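Side-chain contacts in transcriptional regulator, MerR family (Bacillus thuringiensis serovar konkukian, PDB 3GPV), which probably binds DNA as a dimeric transcription factor of the MerR family, joining a winged-helix head to a long dimerising helix: residues Leu63-Ile66 / Leu67-Lys70; Arg34-Lys38 / Gln39-Pro43; Gln122-Ile125 / Ala126-Asp130. All coordinates share one frame; numbering follows the deposited sequence.

Interaction 1: Leu63-Ile66 / Leu67-Lys70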
ATOM      1  N   LEU B  63      -4.336   8.579 -17.523  1.00 32.72           N
ATOM      2  CA  LEU B  63      -4.646   8.737 -16.105  1.00 32.86           C
ATOM      3  C   LEU B  63      -4.918   7.394 -15.437  1.00 32.90           C
ATOM      4  O   LEU B  63      -4.521   7.164 -14.298  1.00 29.24           O
ATOM      5  CB  LEU B  63      -5.866   9.645 -15.905  1.00 34.51           C
ATOM      6  CG  LEU B  63      -6.392   9.721 -14.456  1.00 32.90           C
ATOM      7  CD1 LEU B  63      -5.289  10.189 -13.519  1.00 32.63           C
ATOM      8  CD2 LEU B  63      -7.577  10.673 -14.376  1.00 33.10           C
ATOM      9  N   GLU B  64      -5.611   6.511 -16.143  1.00 33.51           N
ATOM     10  CA  GLU B  64      -5.910   5.205 -15.589  1.00 34.35           C
ATOM     11  C   GLU B  64      -4.633   4.438 -15.319  1.00 31.11           C
ATOM     12  O   GLU B  64      -4.543   3.718 -14.327  1.00 26.80           O
ATOM     13  CB  GLU B  64      -6.825   4.423 -16.531  1.00 40.22           C
ATOM     14  CG  GLU B  64      -8.232   5.015 -16.613  1.00 47.64           C
ATOM     15  CD  GLU B  64      -9.242   4.089 -17.256  1.00 51.50           C
ATOM     16  OE1 GLU B  64      -9.377   2.938 -16.789  1.00 55.15           O
ATOM     17  OE2 GLU B  64      -9.909   4.516 -18.222  1.00 54.72           O
HETATM   18  N   MSE B  65      -3.639   4.595 -16.192  1.00 27.61           N
HETATM   19  CA  MSE B  65      -2.381   3.887 -15.965  1.00 28.13           C
HETATM   20  C   MSE B  65      -1.635   4.556 -14.832  1.00 29.81           C
HETATM   21  O   MSE B  65      -1.070   3.881 -13.987  1.00 29.23           O
HETATM   22  CB  MSE B  65      -1.498   3.836 -17.214  1.00 25.49           C
HETATM   23  CG  MSE B  65      -0.191   3.054 -16.994  1.00 27.36           C
HETATM   24 SE   MSE B  65      -0.416   1.172 -16.472  1.00 41.16          SE
HETATM   25  CE  MSE B  65      -1.137   0.577 -18.173  1.00 26.52           C
ATOM     26  N   ILE B  66      -1.646   5.879 -14.807  1.00 28.68           N
ATOM     27  CA  ILE B  66      -0.967   6.588 -13.737  1.00 32.37           C
ATOM     28  C   ILE B  66      -1.508   6.043 -12.429  1.00 33.58           C
ATOM     29  O   ILE B  66      -0.748   5.629 -11.567  1.00 32.40           O
ATOM     30  CB  ILE B  66      -1.189   8.118 -13.810  1.00 36.18           C
ATOM     31  CG1 ILE B  66      -0.551   8.664 -15.085  1.00 38.33           C
ATOM     32  CG2 ILE B  66      -0.600   8.790 -12.591  1.00 36.20           C
ATOM     33  CD1 ILE B  66       0.898   8.222 -15.299  1.00 42.72           C
ATOM     34  N   LEU B  67      -2.830   5.972 -12.319  1.00 32.28           N
ATOM     35  CA  LEU B  67      -3.453   5.469 -11.105  1.00 35.26           C
ATOM     36  C   LEU B  67      -3.129   3.999 -10.836  1.00 35.34           C
ATOM     37  O   LEU B  67      -2.930   3.604  -9.688  1.00 33.48           O
ATOM     38  CB  LEU B  67      -4.974   5.666 -11.170  1.00 35.28           C
ATOM     39  CG  LEU B  67      -5.442   7.123 -11.259  1.00 35.87           C
ATOM     40  CD1 LEU B  67      -6.945   7.187 -11.387  1.00 36.64           C
ATOM     41  CD2 LEU B  67      -4.984   7.874 -10.027  1.00 37.87           C
ATOM     42  N   CYS B  68      -3.089   3.202 -11.896  1.00 33.86           N
ATOM     43  CA  CYS B  68      -2.787   1.787 -11.780  1.00 36.02           C
ATOM     44  C   CYS B  68      -1.393   1.586 -11.198  1.00 36.72           C
ATOM     45  O   CYS B  68      -1.205   0.808 -10.274  1.00 35.86           O
ATOM     46  CB  CYS B  68      -2.881   1.128 -13.155  1.00 34.99           C
ATOM     47  SG  CYS B  68      -2.251  -0.569 -13.256  1.00 27.20           S
ATOM     48  N   LEU B  69      -0.424   2.305 -11.746  1.00 37.77           N
ATOM     49  CA  LEU B  69       0.957   2.220 -11.294  1.00 39.64           C
ATOM     50  C   LEU B  69       1.125   2.773  -9.881  1.00 39.59           C
ATOM     51  O   LEU B  69       1.904   2.254  -9.087  1.00 38.46           O
ATOM     52  CB  LEU B  69       1.862   2.977 -12.272  1.00 39.86           C
ATOM     53  CG  LEU B  69       1.896   2.398 -13.690  1.00 39.80           C
ATOM     54  CD1 LEU B  69       2.668   3.302 -14.625  1.00 38.72           C
ATOM     55  CD2 LEU B  69       2.523   1.038 -13.642  1.00 40.41           C
ATOM     56  N   LYS B  70       0.390   3.830  -9.567  1.00 40.25           N
ATOM     57  CA  LYS B  70       0.477   4.427  -8.245  1.00 42.15           C
ATOM     58  C   LYS B  70      -0.181   3.524  -7.207  1.00 41.69           C
ATOM     59  O   LYS B  70       0.324   3.371  -6.100  1.00 40.27           O
ATOM     60  CB  LYS B  70      -0.170   5.818  -8.248  1.00 44.00           C
ATOM     61  CG  LYS B  70      -0.447   6.415  -6.876  1.00 46.82           C
ATOM     62  CD  LYS B  70      -1.798   5.935  -6.354  1.00 50.46           C
ATOM     63  CE  LYS B  70      -2.217   6.639  -5.068  1.00 52.25           C
ATOM     64  NZ  LYS B  70      -3.598   6.227  -4.668  1.00 52.61           N
TER

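Interaction 2: Arg34-Lys38 / Gln39-Pro43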
ATOM      1  N   ARG B  34      -4.727  17.263  -8.508  1.00 60.39           N
ATOM      2  CA  ARG B  34      -3.837  18.402  -8.654  1.00 63.22           C
ATOM      3  C   ARG B  34      -2.430  18.046  -8.202  1.00 63.71           C
ATOM      4  O   ARG B  34      -1.450  18.593  -8.704  1.00 63.62           O
ATOM      5  CB  ARG B  34      -4.385  19.600  -7.879  1.00 64.99           C
ATOM      6  CG  ARG B  34      -5.526  20.290  -8.612  1.00 67.66           C
ATOM      7  CD  ARG B  34      -6.212  21.345  -7.760  1.00 70.95           C
ATOM      8  NE  ARG B  34      -7.284  22.008  -8.498  1.00 72.78           N
ATOM      9  CZ  ARG B  34      -8.207  22.786  -7.942  1.00 73.97           C
ATOM     10  NH1 ARG B  34      -8.198  23.004  -6.633  1.00 74.67           N
ATOM     11  NH2 ARG B  34      -9.145  23.345  -8.698  1.00 73.98           N
ATOM     12  N   TYR B  35      -2.332  17.113  -7.261  1.00 64.32           N
ATOM     13  CA  TYR B  35      -1.032  16.677  -6.774  1.00 65.11           C
ATOM     14  C   TYR B  35      -0.289  16.028  -7.934  1.00 65.25           C
ATOM     15  O   TYR B  35       0.888  16.314  -8.179  1.00 64.55           O
ATOM     16  CB  TYR B  35      -1.197  15.666  -5.643  1.00 66.32           C
ATOM     17  CG  TYR B  35       0.103  15.055  -5.178  1.00 67.89           C
ATOM     18  CD1 TYR B  35       1.142  15.853  -4.707  1.00 68.62           C
ATOM     19  CD2 TYR B  35       0.289  13.674  -5.193  1.00 69.11           C
ATOM     20  CE1 TYR B  35       2.333  15.293  -4.258  1.00 69.66           C
ATOM     21  CE2 TYR B  35       1.476  13.104  -4.747  1.00 70.00           C
ATOM     22  CZ  TYR B  35       2.493  13.919  -4.279  1.00 70.26           C
ATOM     23  OH  TYR B  35       3.666  13.356  -3.826  1.00 71.68           O
ATOM     24  N   TYR B  36      -0.990  15.149  -8.647  1.00 64.51           N
ATOM     25  CA  TYR B  36      -0.413  14.464  -9.792  1.00 64.09           C
ATOM     26  C   TYR B  36      -0.024  15.496 -10.838  1.00 63.31           C
ATOM     27  O   TYR B  36       0.956  15.328 -11.565  1.00 63.54           O
ATOM     28  CB  TYR B  36      -1.421  13.481 -10.384  1.00 64.50           C
ATOM     29  CG  TYR B  36      -1.743  12.311  -9.483  1.00 65.69           C
ATOM     30  CD1 TYR B  36      -0.729  11.508  -8.967  1.00 67.11           C
ATOM     31  CD2 TYR B  36      -3.060  11.984  -9.174  1.00 66.50           C
ATOM     32  CE1 TYR B  36      -1.017  10.404  -8.167  1.00 68.12           C
ATOM     33  CE2 TYR B  36      -3.361  10.882  -8.374  1.00 67.37           C
ATOM     34  CZ  TYR B  36      -2.334  10.095  -7.876  1.00 68.34           C
ATOM     35  OH  TYR B  36      -2.614   8.994  -7.096  1.00 69.50           O
ATOM     36  N   ASP B  37      -0.799  16.571 -10.904  1.00 62.86           N
ATOM     37  CA  ASP B  37      -0.532  17.634 -11.859  1.00 61.86           C
ATOM     38  C   ASP B  37       0.780  18.310 -11.486  1.00 61.27           C
ATOM     39  O   ASP B  37       1.657  18.480 -12.328  1.00 61.43           O
ATOM     40  CB  ASP B  37      -1.659  18.662 -11.840  1.00 61.07           C
ATOM     41  CG  ASP B  37      -1.841  19.344 -13.178  1.00 60.14           C
ATOM     42  OD1 ASP B  37      -0.829  19.652 -13.840  1.00 60.93           O
ATOM     43  OD2 ASP B  37      -2.999  19.578 -13.570  1.00 60.61           O
ATOM     44  N   LYS B  38       0.913  18.692 -10.219  1.00 60.73           N
ATOM     45  CA  LYS B  38       2.128  19.348  -9.751  1.00 60.10           C
ATOM     46  C   LYS B  38       3.329  18.432  -9.935  1.00 59.15           C
ATOM     47  O   LYS B  38       4.424  18.897 -10.245  1.00 58.35           O
ATOM     48  CB  LYS B  38       2.006  19.728  -8.273  1.00 60.95           C
ATOM     49  CG  LYS B  38       0.895  20.709  -7.964  1.00 61.44           C
ATOM     50  CD  LYS B  38       0.919  21.117  -6.499  1.00 62.51           C
ATOM     51  CE  LYS B  38      -0.281  21.982  -6.133  1.00 63.37           C
ATOM     52  NZ  LYS B  38      -1.567  21.240  -6.249  1.00 64.34           N
ATOM     53  N   GLN B  39       3.122  17.134  -9.731  1.00 58.23           N
ATOM     54  CA  GLN B  39       4.199  16.165  -9.898  1.00 57.44           C
ATOM     55  C   GLN B  39       4.546  16.028 -11.379  1.00 56.05           C
ATOM     56  O   GLN B  39       5.424  15.251 -11.755  1.00 56.06           O
ATOM     57  CB  GLN B  39       3.788  14.810  -9.324  1.00 58.50           C
ATOM     58  CG  GLN B  39       3.589  14.811  -7.816  1.00 60.85           C
ATOM     59  CD  GLN B  39       4.864  15.128  -7.051  1.00 62.21           C
ATOM     60  OE1 GLN B  39       5.852  14.394  -7.131  1.00 62.75           O
ATOM     61  NE2 GLN B  39       4.845  16.227  -6.301  1.00 63.67           N
ATOM     62  N   GLY B  40       3.845  16.796 -12.208  1.00 54.42           N
ATOM     63  CA  GLY B  40       4.083  16.789 -13.639  1.00 53.62           C
ATOM     64  C   GLY B  40       3.773  15.478 -14.329  1.00 52.24           C
ATOM     65  O   GLY B  40       4.572  14.996 -15.131  1.00 52.82           O
ATOM     66  N   LEU B  41       2.609  14.909 -14.036  1.00 51.03           N
ATOM     67  CA  LEU B  41       2.217  13.637 -14.632  1.00 49.18           C
ATOM     68  C   LEU B  41       1.223  13.793 -15.788  1.00 47.96           C
ATOM     69  O   LEU B  41       0.886  12.819 -16.463  1.00 44.23           O
ATOM     70  CB  LEU B  41       1.627  12.714 -13.552  1.00 50.62           C
ATOM     71  CG  LEU B  41       2.535  12.340 -12.366  1.00 51.45           C
ATOM     72  CD1 LEU B  41       1.843  11.318 -11.472  1.00 51.73           C
ATOM     73  CD2 LEU B  41       3.849  11.777 -12.879  1.00 51.72           C
ATOM     74  N   PHE B  42       0.767  15.018 -16.025  1.00 47.81           N
ATOM     75  CA  PHE B  42      -0.185  15.266 -17.102  1.00 48.74           C
ATOM     76  C   PHE B  42       0.351  16.222 -18.167  1.00 48.91           C
ATOM     77  O   PHE B  42      -0.276  17.237 -18.459  1.00 47.78           O
ATOM     78  CB  PHE B  42      -1.489  15.854 -16.549  1.00 49.96           C
ATOM     79  CG  PHE B  42      -2.087  15.077 -15.413  1.00 50.70           C
ATOM     80  CD1 PHE B  42      -2.188  13.690 -15.470  1.00 51.80           C
ATOM     81  CD2 PHE B  42      -2.603  15.744 -14.303  1.00 50.84           C
ATOM     82  CE1 PHE B  42      -2.798  12.978 -14.440  1.00 51.69           C
ATOM     83  CE2 PHE B  42      -3.215  15.045 -13.267  1.00 50.76           C
ATOM     84  CZ  PHE B  42      -3.314  13.659 -13.336  1.00 50.99           C
ATOM     85  N   PRO B  43       1.512  15.914 -18.763  1.00 49.83           N
ATOM     86  CA  PRO B  43       2.052  16.811 -19.790  1.00 51.18           C
ATOM     87  C   PRO B  43       1.207  16.765 -21.055  1.00 51.71           C
ATOM     88  O   PRO B  43       1.330  17.616 -21.931  1.00 52.89           O
ATOM     89  CB  PRO B  43       3.461  16.261 -20.033  1.00 50.99           C
ATOM     90  CG  PRO B  43       3.784  15.523 -18.760  1.00 51.84           C
ATOM     91  CD  PRO B  43       2.480  14.854 -18.442  1.00 50.98           C
TER
HETATM   92  O   HOH W   1       1.312  17.728 -15.020  1.00 49.78           O

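Interaction 3: Gln122-Ile125 / Ala126-Asp130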
ATOM      1  N   GLN B 122      -6.501 -14.186   9.066  1.00 20.54           N
ATOM      2  CA  GLN B 122      -7.452 -15.287   9.193  1.00 21.72           C
ATOM      3  C   GLN B 122      -7.123 -16.184  10.385  1.00 22.28           C
ATOM      4  O   GLN B 122      -8.019 -16.637  11.096  1.00 17.78           O
ATOM      5  CB  GLN B 122      -7.480 -16.102   7.893  1.00 23.80           C
ATOM      6  CG  GLN B 122      -7.968 -15.304   6.677  1.00 20.44           C
ATOM      7  CD  GLN B 122      -8.176 -16.184   5.436  1.00 27.09           C
ATOM      8  OE1 GLN B 122      -7.322 -16.984   5.078  1.00 22.10           O
ATOM      9  NE2 GLN B 122      -9.315 -16.015   4.774  1.00 26.74           N
ATOM     10  N   GLN B 123      -5.841 -16.435  10.611  1.00 20.77           N
ATOM     11  CA  GLN B 123      -5.430 -17.253  11.747  1.00 26.71           C
ATOM     12  C   GLN B 123      -5.850 -16.540  13.042  1.00 26.34           C
ATOM     13  O   GLN B 123      -6.311 -17.171  13.989  1.00 26.61           O
ATOM     14  CB  GLN B 123      -3.906 -17.450  11.737  1.00 28.95           C
ATOM     15  CG  GLN B 123      -3.368 -18.388  12.831  1.00 32.69           C
ATOM     16  CD  GLN B 123      -3.987 -19.783  12.787  1.00 34.81           C
ATOM     17  OE1 GLN B 123      -5.088 -19.998  13.285  1.00 34.95           O
ATOM     18  NE2 GLN B 123      -3.278 -20.734  12.183  1.00 37.26           N
ATOM     19  N   LYS B 124      -5.687 -15.221  13.076  1.00 26.09           N
ATOM     20  CA  LYS B 124      -6.060 -14.456  14.256  1.00 29.37           C
ATOM     21  C   LYS B 124      -7.562 -14.577  14.465  1.00 30.49           C
ATOM     22  O   LYS B 124      -8.039 -14.647  15.594  1.00 29.53           O
ATOM     23  CB  LYS B 124      -5.667 -12.992  14.077  1.00 30.94           C
ATOM     24  CG  LYS B 124      -5.894 -12.119  15.301  1.00 33.85           C
ATOM     25  CD  LYS B 124      -5.077 -12.580  16.501  1.00 36.06           C
ATOM     26  CE  LYS B 124      -3.598 -12.442  16.240  1.00 38.15           C
ATOM     27  NZ  LYS B 124      -2.762 -12.849  17.402  1.00 42.66           N
ATOM     28  N   ILE B 125      -8.303 -14.602  13.365  1.00 26.59           N
ATOM     29  CA  ILE B 125      -9.750 -14.730  13.437  1.00 30.65           C
ATOM     30  C   ILE B 125     -10.120 -16.075  14.042  1.00 31.44           C
ATOM     31  O   ILE B 125     -10.948 -16.154  14.943  1.00 33.19           O
ATOM     32  CB  ILE B 125     -10.397 -14.581  12.033  1.00 27.56           C
ATOM     33  CG1 ILE B 125     -10.319 -13.114  11.593  1.00 27.33           C
ATOM     34  CG2 ILE B 125     -11.845 -15.071  12.064  1.00 29.90           C
ATOM     35  CD1 ILE B 125     -10.717 -12.865  10.156  1.00 23.60           C
ATOM     36  N   ALA B 126      -9.498 -17.132  13.541  1.00 32.89           N
ATOM     37  CA  ALA B 126      -9.750 -18.473  14.043  1.00 34.83           C
ATOM     38  C   ALA B 126      -9.477 -18.504  15.550  1.00 34.94           C
ATOM     39  O   ALA B 126     -10.266 -19.043  16.322  1.00 32.62           O
ATOM     40  CB  ALA B 126      -8.844 -19.485  13.314  1.00 34.45           C
ATOM     41  N   LYS B 127      -8.352 -17.915  15.947  1.00 35.79           N
ATOM     42  CA  LYS B 127      -7.946 -17.846  17.343  1.00 39.49           C
ATOM     43  C   LYS B 127      -8.998 -17.148  18.197  1.00 39.94           C
ATOM     44  O   LYS B 127      -9.432 -17.687  19.204  1.00 40.72           O
ATOM     45  CB  LYS B 127      -6.616 -17.101  17.472  1.00 40.49           C
ATOM     46  CG  LYS B 127      -6.177 -16.873  18.905  1.00 43.37           C
ATOM     47  CD  LYS B 127      -4.827 -16.191  18.981  1.00 45.22           C
ATOM     48  CE  LYS B 127      -4.444 -15.915  20.425  1.00 47.39           C
ATOM     49  NZ  LYS B 127      -3.068 -15.382  20.510  1.00 51.58           N
ATOM     50  N   TYR B 128      -9.405 -15.950  17.793  1.00 41.35           N
ATOM     51  CA  TYR B 128     -10.397 -15.188  18.549  1.00 44.13           C
ATOM     52  C   TYR B 128     -11.710 -15.928  18.724  1.00 46.73           C
ATOM     53  O   TYR B 128     -12.446 -15.688  19.678  1.00 46.70           O
ATOM     54  CB  TYR B 128     -10.679 -13.841  17.880  1.00 42.30           C
ATOM     55  CG  TYR B 128      -9.537 -12.853  17.953  1.00 42.59           C
ATOM     56  CD1 TYR B 128      -8.559 -12.952  18.942  1.00 42.43           C
ATOM     57  CD2 TYR B 128      -9.460 -11.792  17.059  1.00 41.15           C
ATOM     58  CE1 TYR B 128      -7.535 -12.016  19.039  1.00 42.88           C
ATOM     59  CE2 TYR B 128      -8.438 -10.847  17.152  1.00 44.65           C
ATOM     60  CZ  TYR B 128      -7.483 -10.965  18.143  1.00 42.35           C
ATOM     61  OH  TYR B 128      -6.493 -10.019  18.240  1.00 44.70           O
ATOM     62  N   GLU B 129     -12.019 -16.822  17.798  1.00 49.94           N
ATOM     63  CA  GLU B 129     -13.255 -17.568  17.918  1.00 53.97           C
ATOM     64  C   GLU B 129     -13.033 -18.696  18.926  1.00 57.10           C
ATOM     65  O   GLU B 129     -13.584 -19.781  18.790  1.00 57.52           O
ATOM     66  CB  GLU B 129     -13.695 -18.086  16.543  1.00 51.93           C
ATOM     67  CG  GLU B 129     -13.784 -16.959  15.500  1.00 52.01           C
ATOM     68  CD  GLU B 129     -14.426 -17.364  14.179  1.00 51.31           C
ATOM     69  OE1 GLU B 129     -14.169 -18.491  13.702  1.00 50.90           O
ATOM     70  OE2 GLU B 129     -15.173 -16.536  13.607  1.00 50.61           O
ATOM     71  N   ASP B 130     -12.212 -18.413  19.942  1.00 61.03           N
ATOM     72  CA  ASP B 130     -11.906 -19.368  21.011  1.00 63.56           C
ATOM     73  C   ASP B 130     -13.219 -19.869  21.573  1.00 64.74           C
ATOM     74  O   ASP B 130     -13.700 -20.938  21.200  1.00 65.67           O
ATOM     75  CB  ASP B 130     -11.138 -18.696  22.152  1.00 65.63           C
ATOM     76  CG  ASP B 130      -9.713 -18.345  21.783  1.00 68.19           C
ATOM     77  OD1 ASP B 130      -9.007 -19.215  21.224  1.00 69.18           O
ATOM     78  OD2 ASP B 130      -9.292 -17.202  22.073  1.00 68.11           O
TER

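Interaction 1: Leu63-Ile66 / Leu67-Lys70
Backbone bonds between Leu-63 to Ile-66 and Leu-67 to Lys-70 hold two successive turns of helix 57-70, which follows the wing hairpin in the winged-helix domain of this MerR-family protein. The straightest runs from Leu-69 N to Met-65 O, 2.8 Å with an N-H...O angle of 173°. Leu-67 N to Leu-63 O, 2.9 Å, repeats the i to i+4 pattern, as do the pairs Cys-68 with Glu-64 and Lys-70 with Ile-66. Just beyond, Thr-72 turns its hydroxyl back to the carbonyls of Cys-68 and Leu-69, where the helix is running out of amide donors.

Outward from this backbone core the residues divide into faces. Ile-66 sends its branched chain to Ile-79 and Ile-83 of helix 76-88, and its apolar bulk suits such a buried helix-helix seam. Met-65 and Leu-69 together meet Phe-82 of that helix, and they also reach the second subunit. Methionine, present here as selenomethionine, suits the place because its unbranched chain can bend: with CG swung away from the backbone N (chi1 -178°) and turns at chi2 and chi3, its SE comes to 3.8 Å from Leu-69 CG and 4.1 Å from Cys-68 SG. Closer still, Met-65 CG lies 3.7 Å from Leu-69 CD1, the two chains meeting at a slant. The small side chain of Cys-68 suits a buried place between this methionine and Asn-117 of the second subunit.

Leu-63 and Leu-67, one turn apart, form a separate apolar pair, with Gln-26 against both. Their chains also approach obliquely, Leu-63 CD1 standing 3.8 Å from Leu-67 CG, while that same CG sits 3.2 Å from Leu-63 O.

Interaction 2: Arg34-Lys38 / Gln39-Pro43
Gln-39 folds its side chain back over Tyr-35, one turn earlier. Its CB lies 3.5 Å from Tyr-35 O, the carbonyl that receives Gln-39 N. CG, set beside the backbone N by chi1 (-66°), sits over one face of the Tyr-35 ring, 3.9 Å from the centroid, in a CH-pi contact. The bend at chi2 then carries CD toward CE1 and CZ. At the tip, NE2 approaches Tyr-35 CE1 to 3.4 Å, with the amide plane 29° from the ring.

Behind this lies a Schellman motif ending helix 30-38, the second helix of the helix-turn-helix. Gly-40 takes positive phi, easiest without a side chain, and Leu-41 N reaches back to Tyr-36 O at 3.0 Å; the companion bond from Gly-40 N to Asp-37 O is less certainly placed. Water 1 extends the cap, donating to Asp-37 O and accepting from Phe-42 N (2.9 Å).

Apolar Leu-41 and Phe-42 then turn inward, Phe-42 CZ meeting Tyr-36 CB at 3.5 Å. The carboxylate of Asp-37 stands nearly upright to the Phe-42 ring, OD2 at its edge, and salt-bridges Arg-53. Apolar packing and a charge pair thus hold the helix end, meeting at Phe-42.

Interaction 3: Gln122-Ile125 / Ala126-Asp130
The phenol ring of Tyr-128 receives the carbonyl of Lys-124 over one face: Lys-124 O stands 3.3 Å from Tyr-128 CG, offset toward the rim. The lysine's own side chain rises on the same side of the ring plane. Its CG leaves anti to the backbone N (chi1 -175°), and bends at chi2 and chi3 bring the methylenes obliquely past the CE2-CZ rim, toward the hydroxyl, so that CG lies 3.4 Å from Tyr-128 CE2 and CD lies 3.3 Å from Tyr-128 CZ. A lysine suits this place because its aliphatic stem can pack beside an aromatic while the ammonium continues beyond the ring. Tyr-128 itself is buried, packing against Phe-82 of the second subunit.

This is the last part of helix 93-128, in a predicted coiled coil. The partners on the second subunit fall in number as this chain rises: Gln-122 NE2 bonds to Glu-104 OE2, Ile-125 packs on Met-100, and Glu-129 on Leu-97. That order means an antiparallel pairing, the arrangement by which MerR-family proteins dimerise. Apolar Ile-125 fits a place facing the partner, whereas exposed Lys-127 can run out fully extended.

The ammonium groups of Lys-124 and Lys-127 end side by side, NZ to NZ 4.0 Å, a like-charge proximity that probably costs some energy. Backbone bonds continue to the end: Tyr-128 N reaches Lys-124 O at 2.9 Å, and Glu-129 N reaches Ile-125 O at 3.1 Å with a more bent angle of 140°. Glu-129 is the first residue to leave helical geometry. Its chain runs alongside Ile-125, with CG 3.0 Å from Ile-125 O and OE2 in a long, weak ion pair with Lys-101 of the second subunit.

Interactions 1 and 2 belong to one probable DNA-binding head and share a hydrophobic seam, their centres about 12 Å apart. Ile-66 CG2 lies 3.7 Å from Leu-41 CD1, Leu-67 CD2 lies 3.8 Å from Tyr-36 CE2, and Leu-63 CD1 lies 3.9 Å from Phe-42 CE1, so the end of helix 30-38 and the loop after it pack on helix 57-70. Interaction 3 is remote within the chain: its centre is about 36 Å from that of interaction 1 and about 44 Å from that of interaction 2. Dimerisation closes the gap, since Lys-124 of one subunit packs on Met-65 of the other, bringing interaction 3 against interaction 1 of the partner.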